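Non-structural protein NS2 (Bluetongue virus, PDB 1UTY) binds single-stranded RNA; the chain described here is its N-terminal RNA-binding domain, which assembles with a second copy. Local coordinates at residues K10-L15 against D73-M78; P61-Y66 against L79-V84; E93-G98 against N134-N139; V99-M104 against E118-K123. All coordinates share one frame; numbering follows the deposited sequence.

Interaction 1 (K10-L15 against D73-M78)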
loop_
_atom_site.group_PDB
_atom_site.type_symbol
_atom_site.label_atom_id
_atom_site.label_comp_id
_atom_site.label_asym_id
_atom_site.label_seq_id
_atom_site.Cartn_x
_atom_site.Cartn_y
_atom_site.Cartn_z
ATOM N N LYS A 10 -7.026 16.938 -3.451
ATOM C CA LYS A 10 -7.524 15.754 -2.749
ATOM C C LYS A 10 -8.183 16.111 -1.413
ATOM O O LYS A 10 -7.673 16.953 -0.657
ATOM C CB LYS A 10 -6.413 14.719 -2.527
ATOM C CG LYS A 10 -5.718 14.189 -3.806
ATOM C CD LYS A 10 -6.645 13.349 -4.701
ATOM C CE LYS A 10 -6.232 13.442 -6.182
ATOM N NZ LYS A 10 -7.380 13.641 -7.138
ATOM N N ASN A 11 -9.306 15.445 -1.131
ATOM C CA ASN A 11 -10.052 15.626 0.110
ATOM C C ASN A 11 -10.095 14.378 0.959
ATOM O O ASN A 11 -10.707 13.383 0.588
ATOM C CB ASN A 11 -11.479 16.071 -0.197
ATOM C CG ASN A 11 -11.548 17.506 -0.583
ATOM O OD1 ASN A 11 -11.527 18.380 0.281
ATOM N ND2 ASN A 11 -11.575 17.775 -1.885
ATOM N N ILE A 12 -9.444 14.449 2.109
ATOM C CA ILE A 12 -9.349 13.330 3.016
ATOM C C ILE A 12 -10.188 13.673 4.241
ATOM O O ILE A 12 -10.042 14.741 4.831
ATOM C CB ILE A 12 -7.846 13.037 3.363
ATOM C CG1 ILE A 12 -7.073 12.674 2.093
ATOM C CG2 ILE A 12 -7.691 11.865 4.337
ATOM C CD1 ILE A 12 -6.294 13.826 1.517
ATOM N N PHE A 13 -11.096 12.767 4.569
ATOM C CA PHE A 13 -11.987 12.907 5.693
ATOM C C PHE A 13 -11.585 11.847 6.693
ATOM O O PHE A 13 -11.869 10.666 6.508
ATOM C CB PHE A 13 -13.439 12.743 5.228
ATOM C CG PHE A 13 -13.854 13.771 4.191
ATOM C CD1 PHE A 13 -14.382 14.997 4.586
ATOM C CD2 PHE A 13 -13.665 13.520 2.827
ATOM C CE1 PHE A 13 -14.743 15.971 3.635
ATOM C CE2 PHE A 13 -14.020 14.465 1.861
ATOM C CZ PHE A 13 -14.560 15.713 2.265
ATOM N N VAL A 14 -10.865 12.267 7.725
ATOM C CA VAL A 14 -10.385 11.336 8.735
ATOM C C VAL A 14 -11.523 11.037 9.682
ATOM O O VAL A 14 -12.152 11.954 10.219
ATOM C CB VAL A 14 -9.144 11.861 9.494
ATOM C CG1 VAL A 14 -8.618 10.808 10.445
ATOM C CG2 VAL A 14 -8.033 12.258 8.496
ATOM N N LEU A 15 -11.813 9.745 9.829
ATOM C CA LEU A 15 -12.729 9.244 10.828
ATOM C C LEU A 15 -11.850 8.601 11.891
ATOM O O LEU A 15 -11.225 7.553 11.650
ATOM C CB LEU A 15 -13.694 8.228 10.213
ATOM C CG LEU A 15 -14.620 7.469 11.185
ATOM C CD1 LEU A 15 -15.557 8.420 11.946
ATOM C CD2 LEU A 15 -15.431 6.367 10.462
ATOM N N ASP A 73 -2.673 8.099 -7.941
ATOM C CA ASP A 73 -2.893 9.042 -6.847
ATOM C C ASP A 73 -2.488 8.418 -5.520
ATOM O O ASP A 73 -3.101 7.450 -5.058
ATOM C CB ASP A 73 -4.359 9.475 -6.786
ATOM C CG ASP A 73 -4.774 10.321 -7.970
ATOM O OD1 ASP A 73 -3.903 10.897 -8.658
ATOM O OD2 ASP A 73 -5.969 10.468 -8.294
ATOM N N ILE A 74 -1.443 8.978 -4.917
ATOM C CA ILE A 74 -0.917 8.504 -3.637
ATOM C C ILE A 74 -0.911 9.664 -2.640
ATOM O O ILE A 74 -0.271 10.696 -2.883
ATOM C CB ILE A 74 0.505 7.913 -3.823
ATOM C CG1 ILE A 74 0.499 6.812 -4.893
ATOM C CG2 ILE A 74 0.997 7.319 -2.551
ATOM C CD1 ILE A 74 1.805 6.620 -5.617
ATOM N N ILE A 75 -1.633 9.496 -1.536
ATOM C CA ILE A 75 -1.697 10.510 -0.479
ATOM C C ILE A 75 -1.021 10.007 0.801
ATOM O O ILE A 75 -1.458 9.018 1.379
ATOM C CB ILE A 75 -3.165 10.919 -0.197
ATOM C CG1 ILE A 75 -3.905 11.211 -1.507
ATOM C CG2 ILE A 75 -3.211 12.157 0.692
ATOM C CD1 ILE A 75 -5.127 10.355 -1.736
ATOM N N SER A 76 0.038 10.686 1.232
ATOM C CA SER A 76 0.794 10.256 2.410
ATOM C C SER A 76 0.484 11.156 3.590
ATOM O O SER A 76 0.615 12.376 3.490
ATOM C CB SER A 76 2.304 10.282 2.156
ATOM O OG SER A 76 2.644 9.509 1.028
ATOM N N LEU A 77 0.101 10.557 4.711
ATOM C CA LEU A 77 -0.334 11.337 5.859
ATOM C C LEU A 77 0.334 10.878 7.148
ATOM O O LEU A 77 0.388 9.673 7.455
ATOM C CB LEU A 77 -1.848 11.269 6.021
ATOM C CG LEU A 77 -2.728 11.658 4.842
ATOM C CD1 LEU A 77 -3.231 10.380 4.122
ATOM C CD2 LEU A 77 -3.885 12.516 5.332
ATOM N N MET A 78 0.849 11.852 7.888
ATOM C CA MET A 78 1.274 11.629 9.259
ATOM C C MET A 78 0.205 12.159 10.202
ATOM O O MET A 78 -0.022 13.370 10.283
ATOM C CB MET A 78 2.600 12.330 9.529
ATOM C CG MET A 78 3.772 11.788 8.745
ATOM S SD MET A 78 4.045 10.023 9.024
ATOM C CE MET A 78 5.539 9.848 8.141
#
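Ile12 meets Ile75 and Leu77 with different branches. Its CD1 tip presses on Ile75 CG2 at 3.6 Å. Its CG2 methyl lies 4.0 Å from Leu77 CD2. In both pairs the side chains run antiparallel past each other. The first torsion of Ile12 explains this split: CG1 is anti to the carbonyl carbon (chi1 -61°) and CG2 is beside that carbon, so the two branches point at different partners. Lys10 adds its aliphatic part. Its CG stands 4.2 Å from Ile75 CG1, and the two side chains meet almost perpendicularly. A bend at chi2 then turns the lysine toward Asp73. The salt bridge from Lys10 NZ to Asp73 OD2 is long, at 3.7 Å, and Lys10 CE is just as near to OD2. This charged pair closes one end of an apolar row.

Neighbouring strands border the row. Ile12 also touches Ile39 and Leu58, and Leu77 touches Ile68. Tyr56 packs on both Lys10 and Ile75. The backbone of 10-15 is bonded to strands 34-39 and 56-59 and not to 73-78. The two strand axes stay 9.7 Å apart at closest approach and cross at -47°. That spacing leaves only side chains to fill the gap. Strands that are distant in one curled sheet thus face each other across a buried core, as in a beta sandwich.

Interaction 2 (P61-Y66 against L79-V84); sequences PGPGAY and LTPHGV
The pair Gly64 and Leu79 forms an antiparallel hydrogen-bonded bridge at the open end of the hairpin of strands 64-70 and 73-79. Gly64 N donates to Leu79 O at 2.9 Å, and Leu79 N returns a bond to Gly64 O at 3.0 Å. The first of these bonds lies in the carbonyl plane. Leu79 CD1 then reaches Tyr66 CD2 at 3.8 Å. The leucine lies across the tyrosine side chain, and the methyl meets the ring obliquely.

The tyrosine ring lies back against Gly64, which has no side chain. Its hydroxyl donates to Gly62 O at 2.6 Å. That oxygen sits at the ring edge, in the ring plane, while the hydroxyl stands 38° out of the carbonyl plane. The bond ties the loop ahead of the strand to the strand itself. Tyr66 also packs on Val99 of the next strand.

Beyond the bridge, Pro63 takes over the contact. Pro63 CB lies 3.3 Å from Leu79 O and 4.0 Å from Pro81 CD. Thr80 organises the turn that follows. Its OG1 accepts from His82 N at 3.1 Å and donates to Gly83 O, which Thr80 N also grips. Gly64 and Leu79 make the bridge between these two segments, and an ST turn at Thr80 then leads the chain toward strand 84-87, outermost in the sheet of this chain.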
loop_
_atom_site.group_PDB
_atom_site.type_symbol
_atom_site.label_atom_id
_atom_site.label_comp_id
_atom_site.label_asym_id
_atom_site.label_seq_id
_atom_site.Cartn_x
_atom_site.Cartn_y
_atom_site.Cartn_z
ATOM N N PRO A 61 -7.646 3.957 13.602
ATOM C CA PRO A 61 -7.841 3.669 15.035
ATOM C C PRO A 61 -6.981 4.522 15.996
ATOM O O PRO A 61 -7.172 4.424 17.216
ATOM C CB PRO A 61 -7.416 2.204 15.132
ATOM C CG PRO A 61 -6.248 2.132 14.132
ATOM C CD PRO A 61 -6.564 3.132 13.029
ATOM N N GLY A 62 -6.072 5.334 15.457
ATOM C CA GLY A 62 -5.155 6.140 16.246
ATOM C C GLY A 62 -4.011 6.699 15.398
ATOM O O GLY A 62 -4.045 6.631 14.153
ATOM N N PRO A 63 -2.975 7.219 16.054
ATOM C CA PRO A 63 -1.864 7.861 15.335
ATOM C C PRO A 63 -1.088 6.857 14.480
ATOM O O PRO A 63 -1.122 5.655 14.753
ATOM C CB PRO A 63 -0.979 8.446 16.449
ATOM C CG PRO A 63 -1.428 7.820 17.725
ATOM C CD PRO A 63 -2.768 7.185 17.508
ATOM N N GLY A 64 -0.403 7.353 13.455
ATOM C CA GLY A 64 0.254 6.497 12.493
ATOM C C GLY A 64 0.593 7.184 11.187
ATOM O O GLY A 64 0.115 8.290 10.891
ATOM N N ALA A 65 1.460 6.527 10.425
ATOM C CA ALA A 65 1.758 6.899 9.060
ATOM C C ALA A 65 0.816 6.132 8.138
ATOM O O ALA A 65 0.789 4.908 8.162
ATOM C CB ALA A 65 3.189 6.550 8.740
ATOM N N TYR A 66 0.035 6.859 7.338
ATOM C CA TYR A 66 -0.947 6.255 6.442
ATOM C C TYR A 66 -0.747 6.734 5.000
ATOM O O TYR A 66 -0.690 7.930 4.731
ATOM C CB TYR A 66 -2.365 6.584 6.901
ATOM C CG TYR A 66 -2.672 6.187 8.326
ATOM C CD1 TYR A 66 -3.072 4.897 8.625
ATOM C CD2 TYR A 66 -2.579 7.108 9.377
ATOM C CE1 TYR A 66 -3.364 4.520 9.915
ATOM C CE2 TYR A 66 -2.883 6.746 10.676
ATOM C CZ TYR A 66 -3.273 5.442 10.931
ATOM O OH TYR A 66 -3.576 5.022 12.194
ATOM N N LEU A 79 -0.472 11.255 10.899
ATOM C CA LEU A 79 -1.474 11.673 11.885
ATOM C C LEU A 79 -0.943 11.403 13.265
ATOM O O LEU A 79 -0.787 10.235 13.651
ATOM C CB LEU A 79 -2.812 10.947 11.670
ATOM C CG LEU A 79 -3.360 10.953 10.237
ATOM C CD1 LEU A 79 -4.663 10.166 10.165
ATOM C CD2 LEU A 79 -3.533 12.413 9.677
ATOM N N THR A 80 -0.634 12.464 14.004
ATOM C CA THR A 80 -0.150 12.285 15.359
ATOM C C THR A 80 -1.189 12.785 16.338
ATOM O O THR A 80 -2.211 13.329 15.908
ATOM C CB THR A 80 1.231 12.979 15.594
ATOM O OG1 THR A 80 1.057 14.395 15.636
ATOM C CG2 THR A 80 2.181 12.730 14.417
ATOM N N PRO A 81 -0.940 12.601 17.644
ATOM C CA PRO A 81 -1.791 13.204 18.674
ATOM C C PRO A 81 -1.674 14.722 18.645
ATOM O O PRO A 81 -2.582 15.412 19.100
ATOM C CB PRO A 81 -1.211 12.663 19.998
ATOM C CG PRO A 81 -0.306 11.535 19.632
ATOM C CD PRO A 81 0.162 11.811 18.230
ATOM N N HIS A 82 -0.573 15.243 18.109
ATOM C CA HIS A 82 -0.336 16.687 18.169
ATOM C C HIS A 82 -0.202 17.375 16.810
ATOM O O HIS A 82 0.180 18.526 16.754
ATOM C CB HIS A 82 0.912 16.975 19.012
ATOM C CG HIS A 82 0.826 16.452 20.414
ATOM N ND1 HIS A 82 -0.153 16.856 21.300
ATOM C CD2 HIS A 82 1.586 15.547 21.075
ATOM C CE1 HIS A 82 0.016 16.228 22.451
ATOM N NE2 HIS A 82 1.063 15.427 22.341
ATOM N N GLY A 83 -0.498 16.680 15.719
ATOM C CA GLY A 83 -0.284 17.263 14.414
ATOM C C GLY A 83 -0.789 16.413 13.278
ATOM O O GLY A 83 -0.999 15.213 13.425
ATOM N N VAL A 84 -0.999 17.061 12.142
ATOM C CA VAL A 84 -1.279 16.378 10.890
ATOM C C VAL A 84 -0.336 16.945 9.830
ATOM O O VAL A 84 -0.125 18.153 9.771
ATOM C CB VAL A 84 -2.772 16.512 10.448
ATOM C CG1 VAL A 84 -3.283 17.920 10.676
ATOM C CG2 VAL A 84 -2.928 16.202 9.000
#

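Interaction 3 (E93-G98 against N134-N139)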
loop_
_atom_site.group_PDB
_atom_site.type_symbol
_atom_site.label_atom_id
_atom_site.label_comp_id
_atom_site.label_asym_id
_atom_site.label_seq_id
_atom_site.Cartn_x
_atom_site.Cartn_y
_atom_site.Cartn_z
ATOM N N GLU A 93 11.467 9.282 2.668
ATOM C CA GLU A 93 12.294 9.183 3.873
ATOM C C GLU A 93 11.581 8.368 4.975
ATOM O O GLU A 93 12.241 7.792 5.839
ATOM C CB GLU A 93 12.725 10.584 4.376
ATOM C CG GLU A 93 11.575 11.570 4.589
ATOM C CD GLU A 93 11.985 13.048 4.586
ATOM O OE1 GLU A 93 12.855 13.464 5.402
ATOM O OE2 GLU A 93 11.401 13.811 3.778
ATOM N N TRP A 94 10.250 8.288 4.917
ATOM C CA TRP A 94 9.460 7.640 5.970
ATOM C C TRP A 94 8.695 6.415 5.492
ATOM O O TRP A 94 8.346 6.324 4.320
ATOM C CB TRP A 94 8.445 8.612 6.587
ATOM C CG TRP A 94 8.915 9.995 6.874
ATOM C CD1 TRP A 94 8.485 11.137 6.258
ATOM C CD2 TRP A 94 9.883 10.417 7.859
ATOM N NE1 TRP A 94 9.126 12.233 6.782
ATOM C CE2 TRP A 94 9.989 11.830 7.764
ATOM C CE3 TRP A 94 10.684 9.746 8.801
ATOM C CZ2 TRP A 94 10.850 12.592 8.582
ATOM C CZ3 TRP A 94 11.556 10.505 9.624
ATOM C CH2 TRP A 94 11.630 11.914 9.495
ATOM N N LYS A 95 8.431 5.492 6.422
ATOM C CA LYS A 95 7.569 4.328 6.206
ATOM C C LYS A 95 6.102 4.760 6.358
ATOM O O LYS A 95 5.797 5.656 7.154
ATOM C CB LYS A 95 7.803 3.257 7.297
ATOM C CG LYS A 95 9.131 2.520 7.294
ATOM C CD LYS A 95 9.099 1.253 8.201
ATOM C CE LYS A 95 10.346 1.193 9.099
ATOM N NZ LYS A 95 11.031 -0.158 9.219
ATOM N N PHE A 96 5.205 4.066 5.652
ATOM C CA PHE A 96 3.767 4.235 5.820
ATOM C C PHE A 96 3.057 2.902 5.801
ATOM O O PHE A 96 3.512 1.955 5.168
ATOM C CB PHE A 96 3.189 5.068 4.676
ATOM C CG PHE A 96 3.778 6.413 4.582
ATOM C CD1 PHE A 96 4.975 6.610 3.898
ATOM C CD2 PHE A 96 3.166 7.478 5.208
ATOM C CE1 PHE A 96 5.542 7.861 3.847
ATOM C CE2 PHE A 96 3.715 8.710 5.168
ATOM C CZ PHE A 96 4.910 8.923 4.494
ATOM N N GLU A 97 1.910 2.852 6.463
ATOM C CA GLU A 97 0.962 1.785 6.217
ATOM C C GLU A 97 0.256 2.041 4.880
ATOM O O GLU A 97 -0.496 3.007 4.745
ATOM C CB GLU A 97 -0.054 1.712 7.345
ATOM C CG GLU A 97 -1.083 0.614 7.139
ATOM C CD GLU A 97 -2.133 0.574 8.221
ATOM O OE1 GLU A 97 -1.924 1.165 9.307
ATOM O OE2 GLU A 97 -3.180 -0.061 7.983
ATOM N N GLY A 98 0.513 1.177 3.899
ATOM C CA GLY A 98 -0.214 1.175 2.641
ATOM C C GLY A 98 -1.687 0.861 2.851
ATOM O O GLY A 98 -2.069 -0.244 3.181
ATOM N N ASN A 134 12.387 5.108 6.545
ATOM C CA ASN A 134 12.238 3.938 5.692
ATOM C C ASN A 134 13.585 3.320 5.360
ATOM O O ASN A 134 14.018 3.324 4.212
ATOM C CB ASN A 134 11.441 4.226 4.426
ATOM C CG ASN A 134 11.072 2.943 3.685
ATOM O OD1 ASN A 134 10.895 1.882 4.303
ATOM N ND2 ASN A 134 10.984 3.025 2.364
ATOM N N ASP A 135 14.250 2.809 6.388
ATOM C CA ASP A 135 15.512 2.092 6.216
ATOM C C ASP A 135 15.758 1.193 7.413
ATOM O O ASP A 135 15.024 1.258 8.398
ATOM C CB ASP A 135 16.680 3.069 5.978
ATOM C CG ASP A 135 17.222 3.668 7.256
ATOM O OD1 ASP A 135 16.442 3.828 8.227
ATOM O OD2 ASP A 135 18.430 4.007 7.377
ATOM N N PHE A 136 16.782 0.360 7.330
ATOM C CA PHE A 136 17.107 -0.543 8.420
ATOM C C PHE A 136 18.401 -0.163 9.106
ATOM O O PHE A 136 19.409 0.068 8.442
ATOM C CB PHE A 136 17.269 -1.972 7.908
ATOM C CG PHE A 136 16.033 -2.552 7.300
ATOM C CD1 PHE A 136 14.879 -2.736 8.063
ATOM C CD2 PHE A 136 16.028 -2.944 5.964
ATOM C CE1 PHE A 136 13.731 -3.284 7.493
ATOM C CE2 PHE A 136 14.907 -3.500 5.396
ATOM C CZ PHE A 136 13.748 -3.664 6.151
ATOM N N ASP A 137 18.375 -0.134 10.436
ATOM C CA ASP A 137 19.606 -0.292 11.208
ATOM C C ASP A 137 20.120 -1.702 10.943
ATOM O O ASP A 137 19.347 -2.603 10.617
ATOM C CB ASP A 137 19.363 -0.124 12.711
ATOM C CG ASP A 137 18.895 1.265 13.077
ATOM O OD1 ASP A 137 18.717 2.119 12.168
ATOM O OD2 ASP A 137 18.670 1.591 14.268
ATOM N N ARG A 138 21.422 -1.895 11.104
ATOM C CA ARG A 138 22.012 -3.196 10.841
ATOM C C ARG A 138 21.397 -4.319 11.683
ATOM O O ARG A 138 21.294 -5.453 11.212
ATOM C CB ARG A 138 23.541 -3.145 10.945
ATOM C CG ARG A 138 24.165 -2.478 9.733
ATOM C CD ARG A 138 25.634 -2.112 9.864
ATOM N NE ARG A 138 26.077 -1.375 8.683
ATOM C CZ ARG A 138 26.488 -1.936 7.547
ATOM N NH1 ARG A 138 26.559 -3.264 7.422
ATOM N NH2 ARG A 138 26.849 -1.159 6.532
ATOM N N ASN A 139 20.959 -4.005 12.905
ATOM C CA ASN A 139 20.305 -5.018 13.731
ATOM C C ASN A 139 18.863 -5.358 13.316
ATOM O O ASN A 139 18.305 -6.354 13.758
ATOM C CB ASN A 139 20.468 -4.734 15.233
ATOM C CG ASN A 139 19.538 -3.662 15.759
ATOM O OD1 ASN A 139 18.992 -2.827 15.018
ATOM N ND2 ASN A 139 19.372 -3.662 17.079
#
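Asn134 carries the tight part of the contact, against Glu93, Trp94 and Lys95. Its backbone N donates to Glu93 O at 2.8 Å. The N-H...O angle is 161°, but the donor stands 40° out of the carbonyl plane. Asn134 CB rests on the backbone of Trp94, 3.7 Å from Trp94 C. Lys95 CG lies 3.5 Å from Asn134 OD1. With CG anti to its own N (chi1 -169°), the Asn134 amide lies across the lysine stem, with OD1 against CG. Its polar ends turn to the second subunit. ND2 is hydrogen-bonded to Val101 O and OD1 to Thr102 OG1, both of the second subunit.

The outer side is looser. Lys95 NZ approaches Asp135 O only to 4.3 Å and Phe136 CE1 only to 4.5 Å, obliquely to the ring. The Asp135 carboxylate is engaged by Arg133, and the lysine is not in contact with it. Glu93 faces solvent on the far side, where its CG sits over the rim of one face of the Trp94 indole, 3.3 Å above the plane. Trp91 and Tyr131 meet that indole edge-to-face.

A bond between Lys95 and Met132 continues the backbone pairing of the two loops. From here the segment 134-139 leaves its own domain core and Phe136 packs on Thr102 of the second subunit, as in an arm reaching across a dimer interface.

Interaction 4 (V99-M104 against E118-K123); sequences VSVTPM and EIKYCK
Met104 SD approaches the Tyr121 ring obliquely, 5.1 Å from its centroid and 47° off the normal. This is a Met-aromatic contact. Met104 SD also lies 3.7 Å from Tyr121 CB, and Met104 CE folds back toward Ile119 CB. The Tyr121 hydroxyl is hydrogen-bonded to Asn59 ND2. Leu144 of the second subunit packs on both Met104 and Tyr121. Tyr121 CG is anti to the backbone N (chi1 -175°), which carries the ring away from strand 102-104.

Thr102 and Tyr121 form one antiparallel hydrogen-bonded pair, and Met104 and Ile119 form the next. Of the four direct backbone bonds, Met104 N to Ile119 O is the shortest, 2.7 Å. Pro103 stands opposite Lys120 in the non-hydrogen-bonded pair between them, where no N-H is needed. Val101 CG1 meets Lys120 CB at a slant, 3.5 Å away. The lysine amine makes a salt bridge with Asp70. Glu118 pairs with Arg158 of the second subunit. Inside the paired part, a water joins Thr102 OG1 to Tyr121 O, an oxygen that also accepts from Thr102 N.

Toward Val99 the strands part. Val99 CG1 still touches Cys122 CB at 3.5 Å, but one water links Ser100 O (2.8 Å) to Lys123 N. Another lies near Ser100 N and Lys123 O, though its bonding is doubtful. Between Ser100 and Lys123, water thus replaces direct backbone bonding where the hairpin splays.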
loop_
_atom_site.group_PDB
_atom_site.type_symbol
_atom_site.label_atom_id
_atom_site.label_comp_id
_atom_site.label_asym_id
_atom_site.label_seq_id
_atom_site.Cartn_x
_atom_site.Cartn_y
_atom_site.Cartn_z
ATOM N N VAL A 99 -2.522 1.868 2.680
ATOM C CA VAL A 99 -3.947 1.719 2.886
ATOM C C VAL A 99 -4.567 1.596 1.503
ATOM O O VAL A 99 -4.239 2.378 0.591
ATOM C CB VAL A 99 -4.525 2.948 3.635
ATOM C CG1 VAL A 99 -6.030 2.835 3.800
ATOM C CG2 VAL A 99 -3.840 3.124 4.995
ATOM N N SER A 100 -5.438 0.605 1.352
ATOM C CA SER A 100 -6.190 0.403 0.121
ATOM C C SER A 100 -7.487 1.234 0.037
ATOM O O SER A 100 -8.101 1.602 1.054
ATOM C CB SER A 100 -6.540 -1.082 -0.038
ATOM O OG SER A 100 -5.411 -1.834 -0.454
ATOM N N VAL A 101 -7.910 1.481 -1.195
ATOM C CA VAL A 101 -9.134 2.192 -1.470
ATOM C C VAL A 101 -10.172 1.186 -1.932
ATOM O O VAL A 101 -9.900 0.362 -2.794
ATOM C CB VAL A 101 -8.908 3.229 -2.599
ATOM C CG1 VAL A 101 -10.223 3.703 -3.177
ATOM C CG2 VAL A 101 -8.112 4.386 -2.086
ATOM N N THR A 102 -11.364 1.260 -1.351
ATOM C CA THR A 102 -12.509 0.527 -1.872
ATOM C C THR A 102 -13.579 1.561 -2.174
ATOM O O THR A 102 -14.090 2.183 -1.265
ATOM C CB THR A 102 -13.031 -0.512 -0.851
ATOM O OG1 THR A 102 -11.951 -1.338 -0.395
ATOM C CG2 THR A 102 -13.974 -1.493 -1.535
ATOM N N PRO A 103 -13.878 1.784 -3.446
ATOM C CA PRO A 103 -14.907 2.755 -3.825
ATOM C C PRO A 103 -16.290 2.376 -3.282
ATOM O O PRO A 103 -16.596 1.203 -3.116
ATOM C CB PRO A 103 -14.886 2.712 -5.359
ATOM C CG PRO A 103 -14.207 1.437 -5.716
ATOM C CD PRO A 103 -13.238 1.156 -4.618
ATOM N N MET A 104 -17.106 3.377 -2.988
ATOM C CA MET A 104 -18.449 3.150 -2.469
ATOM C C MET A 104 -19.403 4.013 -3.242
ATOM O O MET A 104 -19.141 5.198 -3.444
ATOM C CB MET A 104 -18.551 3.547 -0.991
ATOM C CG MET A 104 -17.723 2.704 -0.048
ATOM S SD MET A 104 -18.070 3.072 1.669
ATOM C CE MET A 104 -17.672 4.851 1.751
ATOM N N GLU A 118 -19.502 8.986 -5.564
ATOM C CA GLU A 118 -18.470 8.008 -5.278
ATOM C C GLU A 118 -17.630 8.517 -4.122
ATOM O O GLU A 118 -17.168 9.655 -4.138
ATOM C CB GLU A 118 -17.603 7.762 -6.503
ATOM C CG GLU A 118 -17.013 6.365 -6.545
ATOM C CD GLU A 118 -15.824 6.243 -7.478
ATOM O OE1 GLU A 118 -16.007 6.419 -8.702
ATOM O OE2 GLU A 118 -14.710 5.975 -6.980
ATOM N N ILE A 119 -17.485 7.682 -3.102
ATOM C CA ILE A 119 -16.575 7.937 -1.999
ATOM C C ILE A 119 -15.567 6.804 -1.958
ATOM O O ILE A 119 -15.899 5.662 -2.227
ATOM C CB ILE A 119 -17.326 8.020 -0.660
ATOM C CG1 ILE A 119 -18.568 8.910 -0.778
ATOM C CG2 ILE A 119 -16.411 8.541 0.445
ATOM C CD1 ILE A 119 -18.328 10.398 -0.642
ATOM N N LYS A 120 -14.330 7.117 -1.611
ATOM C CA LYS A 120 -13.312 6.087 -1.538
ATOM C C LYS A 120 -13.082 5.744 -0.081
ATOM O O LYS A 120 -12.633 6.596 0.693
ATOM C CB LYS A 120 -12.033 6.537 -2.257
ATOM C CG LYS A 120 -12.335 7.332 -3.516
ATOM C CD LYS A 120 -11.407 7.040 -4.660
ATOM C CE LYS A 120 -11.309 8.280 -5.548
ATOM N NZ LYS A 120 -10.768 7.938 -6.893
ATOM N N TYR A 121 -13.447 4.515 0.294
ATOM C CA TYR A 121 -13.290 4.045 1.670
ATOM C C TYR A 121 -11.917 3.418 1.924
ATOM O O TYR A 121 -11.489 2.510 1.198
ATOM C CB TYR A 121 -14.398 3.061 2.069
ATOM C CG TYR A 121 -14.303 2.661 3.527
ATOM C CD1 TYR A 121 -14.551 3.592 4.549
ATOM C CD2 TYR A 121 -13.911 1.382 3.890
ATOM C CE1 TYR A 121 -14.433 3.237 5.889
ATOM C CE2 TYR A 121 -13.793 1.018 5.227
ATOM C CZ TYR A 121 -14.058 1.944 6.219
ATOM O OH TYR A 121 -13.933 1.576 7.544
ATOM N N CYS A 122 -11.252 3.889 2.974
ATOM C CA CYS A 122 -9.881 3.493 3.289
ATOM C C CYS A 122 -9.783 3.194 4.774
ATOM O O CYS A 122 -10.069 4.063 5.610
ATOM C CB CYS A 122 -8.898 4.609 2.939
ATOM S SG CYS A 122 -9.122 5.329 1.311
ATOM N N LYS A 123 -9.400 1.963 5.095
ATOM C CA LYS A 123 -9.283 1.546 6.476
ATOM C C LYS A 123 -7.825 1.263 6.804
ATOM O O LYS A 123 -7.196 0.390 6.202
ATOM C CB LYS A 123 -10.179 0.320 6.779
ATOM C CG LYS A 123 -10.060 -0.191 8.228
ATOM C CD LYS A 123 -11.355 -0.795 8.756
ATOM C CE LYS A 123 -11.185 -1.420 10.161
ATOM N NZ LYS A 123 -10.407 -0.550 11.129
HETATM O O HOH W 1 -8.735 -0.144 3.086
HETATM O O HOH W 2 -6.130 -0.790 3.300
HETATM O O HOH W 3 -11.015 -0.259 2.105
#

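In the fold
From the N terminus, strand 10-15 comes first, and interaction 1 closes a loop of 57 residues when strand 73-79 arrives. Segment 61-66 lies within that loop but finds its partner at 79-84, so interactions 1 and 2 cross. Both are complete before interaction 3 opens at 93-98. Interaction 4 lies wholly within the span that interaction 3 closes at 134-139. It pairs the hairpin of strands 97-110 and 113-123. Interaction 1 spans the curled sheet, and interaction 2 joins neighbouring strands in it. Ala65 and Glu97 link interactions 2 and 3 by a probable backbone bond. Interactions 1, 3 and 4 also touch the second subunit.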